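Local coordinates for protein amorpha-4,11-diene synthase (Artemisia annua, PDB 4GAX) that probably cyclises farnesyl diphosphate to a sesquiterpene, in an engineered variant studied for its product specificity, at residues 80-85 with 120-125; 76-81 with 113-118; 162-167 with 208-213. All coordinates share one frame; numbering follows the deposited sequence.

Interaction 1 of 3, residues 80-85 with 120-125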
loop_
_atom_site.group_PDB
_atom_site.type_symbol
_atom_site.label_atom_id
_atom_site.label_comp_id
_atom_site.label_asym_id
_atom_site.label_seq_id
_atom_site.Cartn_x
_atom_site.Cartn_y
_atom_site.Cartn_z
ATOM N N LEU A 80 16.576 7.231 -20.580
ATOM C CA LEU A 80 16.227 5.903 -20.085
ATOM C C LEU A 80 15.465 6.007 -18.766
ATOM O O LEU A 80 14.451 5.308 -18.544
ATOM C CB LEU A 80 17.487 5.042 -19.924
ATOM C CG LEU A 80 17.362 3.683 -19.204
ATOM C CD1 LEU A 80 16.408 2.724 -19.890
ATOM C CD2 LEU A 80 18.719 3.031 -19.104
ATOM N N LEU A 81 15.936 6.887 -17.887
ATOM C CA LEU A 81 15.260 7.077 -16.605
ATOM C C LEU A 81 13.850 7.571 -16.837
ATOM O O LEU A 81 12.928 7.148 -16.150
ATOM C CB LEU A 81 16.015 8.070 -15.716
ATOM C CG LEU A 81 17.359 7.573 -15.173
ATOM C CD1 LEU A 81 17.985 8.671 -14.324
ATOM C CD2 LEU A 81 17.145 6.313 -14.339
ATOM N N LYS A 82 13.687 8.484 -17.792
ATOM C CA LYS A 82 12.363 9.008 -18.111
ATOM C C LYS A 82 11.436 7.910 -18.629
ATOM O O LYS A 82 10.241 7.875 -18.291
ATOM C CB LYS A 82 12.464 10.150 -19.126
ATOM C CG LYS A 82 11.160 10.908 -19.340
ATOM C CD LYS A 82 10.535 11.310 -17.998
ATOM C CE LYS A 82 9.477 12.406 -18.154
ATOM N NZ LYS A 82 8.210 11.926 -18.782
ATOM N N LEU A 83 11.978 7.023 -19.459
ATOM C CA LEU A 83 11.188 5.921 -20.005
ATOM C C LEU A 83 10.781 4.969 -18.889
ATOM O O LEU A 83 9.635 4.500 -18.850
ATOM C CB LEU A 83 12.020 5.153 -21.030
ATOM C CG LEU A 83 11.363 3.994 -21.783
ATOM C CD1 LEU A 83 10.040 4.429 -22.387
ATOM C CD2 LEU A 83 12.310 3.537 -22.899
ATOM N N VAL A 84 11.722 4.679 -17.986
ATOM C CA VAL A 84 11.445 3.812 -16.841
ATOM C C VAL A 84 10.325 4.434 -16.014
ATOM O O VAL A 84 9.360 3.767 -15.645
ATOM C CB VAL A 84 12.710 3.610 -15.960
ATOM C CG1 VAL A 84 12.351 2.963 -14.629
ATOM C CG2 VAL A 84 13.763 2.772 -16.697
ATOM N N ASP A 85 10.442 5.728 -15.740
ATOM C CA ASP A 85 9.401 6.425 -14.974
ATOM C C ASP A 85 8.019 6.315 -15.639
ATOM O O ASP A 85 6.995 6.132 -14.978
ATOM C CB ASP A 85 9.781 7.895 -14.856
ATOM C CG ASP A 85 8.789 8.696 -14.061
ATOM O OD1 ASP A 85 8.407 8.254 -12.956
ATOM O OD2 ASP A 85 8.410 9.796 -14.526
ATOM N N SER A 120 18.140 14.926 -12.668
ATOM C CA SER A 120 18.775 14.587 -11.403
ATOM C C SER A 120 17.730 14.282 -10.321
ATOM O O SER A 120 17.886 13.323 -9.561
ATOM C CB SER A 120 19.816 15.650 -10.970
ATOM O OG SER A 120 19.274 16.953 -10.983
ATOM N N SER A 121 16.650 15.066 -10.264
ATOM C CA SER A 121 15.581 14.794 -9.296
ATOM C C SER A 121 14.908 13.439 -9.562
ATOM O O SER A 121 14.527 12.704 -8.631
ATOM C CB SER A 121 14.534 15.909 -9.344
ATOM O OG SER A 121 15.099 17.136 -8.910
ATOM N N LEU A 122 14.739 13.114 -10.838
ATOM C CA LEU A 122 14.120 11.842 -11.212
ATOM C C LEU A 122 15.061 10.691 -10.870
ATOM O O LEU A 122 14.640 9.653 -10.354
ATOM C CB LEU A 122 13.779 11.831 -12.712
ATOM C CG LEU A 122 13.235 10.505 -13.242
ATOM C CD1 LEU A 122 11.944 10.141 -12.490
ATOM C CD2 LEU A 122 13.002 10.554 -14.736
ATOM N N TRP A 123 16.346 10.882 -11.133
ATOM C CA TRP A 123 17.322 9.850 -10.821
ATOM C C TRP A 123 17.255 9.514 -9.338
ATOM O O TRP A 123 17.212 8.343 -8.963
ATOM C CB TRP A 123 18.730 10.312 -11.199
ATOM C CG TRP A 123 19.831 9.497 -10.563
ATOM C CD1 TRP A 123 20.333 8.309 -11.009
ATOM C CD2 TRP A 123 20.569 9.825 -9.371
ATOM N NE1 TRP A 123 21.343 7.872 -10.169
ATOM C CE2 TRP A 123 21.500 8.784 -9.152
ATOM C CE3 TRP A 123 20.528 10.894 -8.464
ATOM C CZ2 TRP A 123 22.392 8.784 -8.079
ATOM C CZ3 TRP A 123 21.405 10.896 -7.392
ATOM C CH2 TRP A 123 22.331 9.850 -7.210
ATOM N N PHE A 124 17.211 10.553 -8.506
ATOM C CA PHE A 124 17.240 10.384 -7.059
ATOM C C PHE A 124 16.052 9.537 -6.605
ATOM O O PHE A 124 16.207 8.583 -5.837
ATOM C CB PHE A 124 17.223 11.766 -6.390
ATOM C CG PHE A 124 17.083 11.732 -4.898
ATOM C CD1 PHE A 124 18.190 11.566 -4.088
ATOM C CD2 PHE A 124 15.839 11.905 -4.305
ATOM C CE1 PHE A 124 18.064 11.554 -2.687
ATOM C CE2 PHE A 124 15.698 11.911 -2.928
ATOM C CZ PHE A 124 16.818 11.727 -2.110
ATOM N N ARG A 125 14.866 9.897 -7.076
ATOM C CA ARG A 125 13.655 9.213 -6.655
ATOM C C ARG A 125 13.585 7.765 -7.155
ATOM O O ARG A 125 13.226 6.860 -6.400
ATOM C CB ARG A 125 12.417 9.999 -7.103
ATOM C CG ARG A 125 11.115 9.318 -6.731
ATOM C CD ARG A 125 9.910 10.186 -7.050
ATOM N NE ARG A 125 9.725 10.388 -8.495
ATOM C CZ ARG A 125 9.297 9.445 -9.334
ATOM N NH1 ARG A 125 8.999 8.228 -8.878
ATOM N NH2 ARG A 125 9.151 9.719 -10.628
HETATM O O HOH W 1 7.998 6.195 -11.084
#

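Interaction 2 of 3, residues 76-81 with 113-118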
loop_
_atom_site.group_PDB
_atom_site.type_symbol
_atom_site.label_atom_id
_atom_site.label_comp_id
_atom_site.label_asym_id
_atom_site.label_seq_id
_atom_site.Cartn_x
_atom_site.Cartn_y
_atom_site.Cartn_z
ATOM N N LYS A 76 22.135 8.687 -23.607
ATOM C CA LYS A 76 20.681 8.517 -23.504
ATOM C C LYS A 76 20.218 8.020 -22.132
ATOM O O LYS A 76 19.046 7.667 -21.954
ATOM C CB LYS A 76 20.167 7.591 -24.622
ATOM C CG LYS A 76 20.161 8.267 -26.012
ATOM C CD LYS A 76 19.060 7.681 -26.914
ATOM C CE LYS A 76 19.566 6.519 -27.782
ATOM N NZ LYS A 76 18.645 6.165 -28.911
ATOM N N HIS A 77 21.113 8.004 -21.150
ATOM C CA HIS A 77 20.706 7.475 -19.848
ATOM C C HIS A 77 19.635 8.304 -19.143
ATOM O O HIS A 77 18.777 7.745 -18.466
ATOM C CB HIS A 77 21.903 7.218 -18.944
ATOM C CG HIS A 77 22.700 6.018 -19.346
ATOM N ND1 HIS A 77 23.897 5.684 -18.747
ATOM C CD2 HIS A 77 22.473 5.069 -20.288
ATOM C CE1 HIS A 77 24.365 4.570 -19.296
ATOM N NE2 HIS A 77 23.524 4.184 -20.230
ATOM N N ALA A 78 19.672 9.623 -19.304
ATOM C CA ALA A 78 18.621 10.456 -18.739
ATOM C C ALA A 78 17.283 10.093 -19.388
ATOM O O ALA A 78 16.244 10.019 -18.721
ATOM C CB ALA A 78 18.947 11.945 -18.944
ATOM N N ASN A 79 17.305 9.866 -20.697
ATOM C CA ASN A 79 16.087 9.467 -21.395
ATOM C C ASN A 79 15.626 8.085 -20.951
ATOM O O ASN A 79 14.431 7.788 -20.961
ATOM C CB ASN A 79 16.282 9.499 -22.918
ATOM C CG ASN A 79 16.393 10.920 -23.468
ATOM O OD1 ASN A 79 16.416 11.895 -22.714
ATOM N ND2 ASN A 79 16.466 11.038 -24.788
ATOM N N LEU A 80 16.576 7.231 -20.580
ATOM C CA LEU A 80 16.227 5.903 -20.085
ATOM C C LEU A 80 15.465 6.007 -18.766
ATOM O O LEU A 80 14.451 5.308 -18.544
ATOM C CB LEU A 80 17.487 5.042 -19.924
ATOM C CG LEU A 80 17.362 3.683 -19.204
ATOM C CD1 LEU A 80 16.408 2.724 -19.890
ATOM C CD2 LEU A 80 18.719 3.031 -19.104
ATOM N N LEU A 81 15.936 6.887 -17.887
ATOM C CA LEU A 81 15.260 7.077 -16.605
ATOM C C LEU A 81 13.850 7.571 -16.837
ATOM O O LEU A 81 12.928 7.148 -16.150
ATOM C CB LEU A 81 16.015 8.070 -15.716
ATOM C CG LEU A 81 17.359 7.573 -15.173
ATOM C CD1 LEU A 81 17.985 8.671 -14.324
ATOM C CD2 LEU A 81 17.145 6.313 -14.339
ATOM N N ASP A 113 26.752 7.265 -6.594
ATOM C CA ASP A 113 26.083 8.400 -5.971
ATOM C C ASP A 113 26.340 9.709 -6.725
ATOM O O ASP A 113 25.901 10.775 -6.289
ATOM C CB ASP A 113 26.569 8.529 -4.527
ATOM C CG ASP A 113 25.626 9.331 -3.660
ATOM O OD1 ASP A 113 24.383 9.164 -3.761
ATOM O OD2 ASP A 113 26.148 10.132 -2.867
ATOM N N ASN A 114 27.032 9.633 -7.859
ATOM C CA ASN A 114 27.529 10.856 -8.511
ATOM C C ASN A 114 26.848 11.249 -9.820
ATOM O O ASN A 114 27.482 11.837 -10.699
ATOM C CB ASN A 114 29.039 10.764 -8.743
ATOM C CG ASN A 114 29.807 10.502 -7.468
ATOM O OD1 ASN A 114 29.768 11.306 -6.528
ATOM N ND2 ASN A 114 30.521 9.380 -7.427
ATOM N N TRP A 115 25.569 10.920 -9.957
ATOM C CA TRP A 115 24.781 11.413 -11.086
ATOM C C TRP A 115 24.823 12.931 -11.139
ATOM O O TRP A 115 24.647 13.605 -10.116
ATOM C CB TRP A 115 23.317 11.007 -10.929
ATOM C CG TRP A 115 22.440 11.395 -12.090
ATOM C CD1 TRP A 115 21.763 12.579 -12.258
ATOM C CD2 TRP A 115 22.140 10.590 -13.242
ATOM N NE1 TRP A 115 21.067 12.555 -13.444
ATOM C CE2 TRP A 115 21.272 11.344 -14.063
ATOM C CE3 TRP A 115 22.524 9.306 -13.662
ATOM C CZ2 TRP A 115 20.783 10.861 -15.276
ATOM C CZ3 TRP A 115 22.039 8.825 -14.857
ATOM C CH2 TRP A 115 21.179 9.606 -15.655
ATOM N N SER A 116 25.041 13.471 -12.330
ATOM C CA SER A 116 24.996 14.913 -12.517
ATOM C C SER A 116 24.531 15.232 -13.925
ATOM O O SER A 116 25.284 15.788 -14.719
ATOM C CB SER A 116 26.379 15.534 -12.288
ATOM O OG SER A 116 27.296 15.105 -13.286
ATOM N N GLY A 117 23.297 14.876 -14.246
ATOM C CA GLY A 117 22.787 15.156 -15.573
ATOM C C GLY A 117 21.473 15.904 -15.524
ATOM O O GLY A 117 21.074 16.427 -14.472
ATOM N N ALA A 118 20.803 15.962 -16.674
ATOM C CA ALA A 118 19.375 16.224 -16.693
ATOM C C ALA A 118 18.758 15.142 -15.814
ATOM O O ALA A 118 19.384 14.084 -15.573
ATOM C CB ALA A 118 18.824 16.133 -18.102
#

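Interaction 3 of 3, residues 162-167 with 208-213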
loop_
_atom_site.group_PDB
_atom_site.type_symbol
_atom_site.label_atom_id
_atom_site.label_comp_id
_atom_site.label_asym_id
_atom_site.label_seq_id
_atom_site.Cartn_x
_atom_site.Cartn_y
_atom_site.Cartn_z
ATOM N N GLU A 162 9.388 17.330 -10.741
ATOM C CA GLU A 162 10.279 16.203 -10.460
ATOM C C GLU A 162 10.962 16.379 -9.109
ATOM O O GLU A 162 11.193 15.405 -8.376
ATOM C CB GLU A 162 11.345 16.024 -11.558
ATOM C CG GLU A 162 10.820 15.490 -12.884
ATOM C CD GLU A 162 11.928 15.299 -13.929
ATOM O OE1 GLU A 162 13.057 15.808 -13.721
ATOM O OE2 GLU A 162 11.671 14.627 -14.956
ATOM N N LEU A 163 11.299 17.621 -8.780
ATOM C CA LEU A 163 11.968 17.901 -7.511
ATOM C C LEU A 163 11.004 17.692 -6.349
ATOM O O LEU A 163 11.359 17.093 -5.322
ATOM C CB LEU A 163 12.511 19.338 -7.507
ATOM C CG LEU A 163 13.065 19.843 -6.173
ATOM C CD1 LEU A 163 14.257 19.002 -5.686
ATOM C CD2 LEU A 163 13.473 21.315 -6.331
ATOM N N TYR A 164 9.779 18.178 -6.517
ATOM C CA TYR A 164 8.748 17.982 -5.511
ATOM C C TYR A 164 8.571 16.479 -5.227
ATOM O O TYR A 164 8.577 16.045 -4.071
ATOM C CB TYR A 164 7.437 18.621 -5.963
ATOM C CG TYR A 164 6.241 18.211 -5.130
ATOM C CD1 TYR A 164 5.941 18.857 -3.932
ATOM C CD2 TYR A 164 5.406 17.174 -5.544
ATOM C CE1 TYR A 164 4.820 18.458 -3.153
ATOM C CE2 TYR A 164 4.297 16.774 -4.779
ATOM C CZ TYR A 164 4.011 17.416 -3.593
ATOM O OH TYR A 164 2.911 17.006 -2.854
ATOM N N GLU A 165 8.445 15.687 -6.283
ATOM C CA GLU A 165 8.240 14.254 -6.094
ATOM C C GLU A 165 9.420 13.611 -5.375
ATOM O O GLU A 165 9.220 12.725 -4.528
ATOM C CB GLU A 165 7.952 13.532 -7.424
ATOM C CG GLU A 165 6.719 14.037 -8.173
ATOM C CD GLU A 165 5.402 13.697 -7.466
ATOM O OE1 GLU A 165 5.436 13.182 -6.321
ATOM O OE2 GLU A 165 4.320 13.939 -8.060
ATOM N N ALA A 166 10.637 14.054 -5.688
ATOM C CA ALA A 166 11.826 13.531 -4.993
ATOM C C ALA A 166 11.787 13.757 -3.467
ATOM O O ALA A 166 12.275 12.912 -2.680
ATOM C CB ALA A 166 13.086 14.139 -5.576
ATOM N N THR A 167 11.205 14.881 -3.045
ATOM C CA THR A 167 11.173 15.229 -1.612
ATOM C C THR A 167 10.414 14.182 -0.813
ATOM O O THR A 167 10.686 13.981 0.363
ATOM C CB THR A 167 10.541 16.620 -1.331
ATOM O OG1 THR A 167 9.134 16.580 -1.632
ATOM C CG2 THR A 167 11.217 17.710 -2.177
ATOM N N ARG A 208 -2.910 17.421 -8.482
ATOM C CA ARG A 208 -2.998 16.060 -7.933
ATOM C C ARG A 208 -1.725 15.720 -7.161
ATOM O O ARG A 208 -1.795 15.165 -6.068
ATOM C CB ARG A 208 -3.340 14.984 -8.985
ATOM C CG ARG A 208 -2.405 14.876 -10.180
ATOM C CD ARG A 208 -2.861 13.758 -11.150
ATOM N NE ARG A 208 -2.742 12.448 -10.541
ATOM C CZ ARG A 208 -1.770 11.571 -10.790
ATOM N NH1 ARG A 208 -0.815 11.821 -11.681
ATOM N NH2 ARG A 208 -1.762 10.423 -10.140
ATOM N N ALA A 209 -0.568 16.087 -7.714
ATOM C CA ALA A 209 0.705 15.863 -7.037
ATOM C C ALA A 209 0.755 16.577 -5.683
ATOM O O ALA A 209 1.204 16.004 -4.679
ATOM C CB ALA A 209 1.864 16.311 -7.927
ATOM N N LEU A 210 0.307 17.829 -5.659
ATOM C CA LEU A 210 0.271 18.597 -4.414
ATOM C C LEU A 210 -0.674 17.983 -3.369
ATOM O O LEU A 210 -0.404 18.036 -2.160
ATOM C CB LEU A 210 -0.127 20.050 -4.701
ATOM C CG LEU A 210 0.881 20.866 -5.520
ATOM C CD1 LEU A 210 0.363 22.282 -5.771
ATOM C CD2 LEU A 210 2.239 20.905 -4.830
ATOM N N LYS A 211 -1.786 17.412 -3.830
ATOM C CA LYS A 211 -2.728 16.731 -2.935
ATOM C C LYS A 211 -2.104 15.467 -2.322
ATOM O O LYS A 211 -2.290 15.192 -1.134
ATOM C CB LYS A 211 -4.019 16.378 -3.682
ATOM C CG LYS A 211 -5.221 16.070 -2.791
ATOM C CD LYS A 211 -6.525 16.648 -3.375
ATOM C CE LYS A 211 -6.574 18.183 -3.280
ATOM N NZ LYS A 211 -6.417 18.890 -4.599
ATOM N N LYS A 212 -1.369 14.702 -3.122
ATOM C CA LYS A 212 -0.678 13.514 -2.613
ATOM C C LYS A 212 0.492 13.196 -3.525
ATOM O O LYS A 212 0.325 13.017 -4.745
ATOM C CB LYS A 212 -1.626 12.302 -2.547
ATOM C CG LYS A 212 -0.929 11.022 -2.048
ATOM C CD LYS A 212 -1.883 9.817 -2.013
ATOM C CE LYS A 212 -2.940 9.948 -0.930
ATOM N NZ LYS A 212 -3.544 8.603 -0.612
ATOM N N PRO A 213 1.701 13.147 -2.954
ATOM C CA PRO A 213 2.826 12.888 -3.848
ATOM C C PRO A 213 2.826 11.453 -4.374
ATOM O O PRO A 213 2.216 10.557 -3.766
ATOM C CB PRO A 213 4.034 13.153 -2.967
ATOM C CG PRO A 213 3.547 12.966 -1.561
ATOM C CD PRO A 213 2.120 13.388 -1.558
#

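Interaction 1 of 3, residues 80-85 with 120-125
Leu122 of helix 120-129 pushes its two methyls against helix 77-89, carried across by a CG that stands anti to the backbone N (chi1 175°). CD2 lies 3.7 Å from Leu81 O and 4.0 Å from Leu81 CB, while CD1 reaches the carboxylate carbon, Asp85 CG, at 3.8 Å. Leu81 lies beside Trp123, and its CD1 packs 3.6 Å from Trp123 CB at the rim of the indole, which turns off to stack on Trp115. The polar end is a salt bridge. Arg125 leaves its helix extended, then bends at chi3 (67°), which swings the guanidinium back to Asp85. Arg125 NH2 donates to Asp85 OD1 at 2.8 Å. The oxygen lies in the guanidinium plane but is met from above its own carboxylate, 53° out of plane. A water closes the ring, donating to Asp85 OD1 and accepting from Arg125 NH1, so OD1 takes two donors. Lys82 lays CD across Leu122 and sends NZ to Glu86. The helix axes pass 10.0 Å apart, an obliquely crossed pair in the all-helical N-terminal domain of plant terpene synthases.

Interaction 2 of 3, residues 76-81 with 113-118
The indole of Trp115 points its six-membered ring at the first turn of helix 77-89, and Leu81 comes from the opposite direction to lie over one face. Leu81 CD1 sits 3.9 Å from the centroid of that ring, 27° off its normal, a CH-pi contact displaced toward the rim, with Trp115 CH2 its nearest ring atom at 3.6 Å. The same CH2 corner meets the helix backbone at the ring edge, with Ala78 N 3.9 Å and His77 C 4.0 Å from it; His77 CB is its side-chain neighbour at 4.1 Å. The imidazole of His77 turns off elsewhere, to Tyr111 OH through ND1 and to Leu71 O through NE2. Trp115 reaches inward because CG stands anti to its backbone N (chi1 -176°), and its ring also meets that of Tyr111 edge-to-face. Here the connection from helix 97-111 to helix 120-129 packs on the start of helix 77-89, within the all-helical N-terminal domain of terpene synthases. Toward solvent the packing thins. Trp115 NE1 donates to Ala118 O at 3.1 Å, in the ring plane, with an N-H...O angle of 145°; the bond ties the loop to its own tryptophan. At the outer rim Ala78 CB lies 4.3 Å from Ala118 CB, a methyl-to-methyl touch made by an alanine that is itself exposed.

Interaction 3 of 3, residues 162-167 with 208-213
Leu210 lays CD2 over one face of the Tyr164 ring, 4.2 Å from the centroid and 23° off the normal, in a CH-pi contact offset toward the CE1 rim. Around the CE2 side gather Ala209 CB, at 4.0 Å from that carbon, and the ring of Pro213, whose CB is 4.1 Å from it. With CG anti to the backbone N (chi1 167°), the phenol extends straight to the end of helix 200-211, where Tyr164 OH donates to Ala209 O at 2.7 Å, tilted 34° from the carbonyl plane. In a continuing helix Ala209 O would accept from the residue four on, but Pro213 has no N-H; the Tyr164 hydroxyl donates to it instead. A phenylalanine here would probably leave Ala209 O without its hydroxyl donor at the helix end. Farther out, the bent Glu165 chain brings OE2 to 3.4 Å from Ala209 CB and OE1 to 3.6 Å from Pro213 CA; OE1 also accepts the backbone N-H of Leu214. The end of helix 200-211 thus packs on helix 157-167 in the all-helical N-terminal domain, where helix 175-194 touches Tyr164 through Thr184 and Leu188, and Arg125 of helix 120-129 packs on Glu165.

In the fold
Interactions 1 and 2 are adjoining parts of one core: their centres are 7 Å apart, both use Leu81 of helix 77-89, and Trp123 CD2 lies 3.4 Å from Trp115 CB. Interaction 3 joins through another side of helix 120-129, its centre 14 Å from that of interaction 1; Arg125 CD meets Glu165 O at 3.6 Å, and Phe124 CE2 lies 3.6 Å from Ala166 O. Helix 120-129 thus bridges helix 77-89 and helix 157-167. Interactions 2 and 3 stay apart, about 6 Å between nearest atoms. All three are packing within the N-terminal helical part; in class I terpene synthases the metal-dependent active site lies in the other, metal-binding domain.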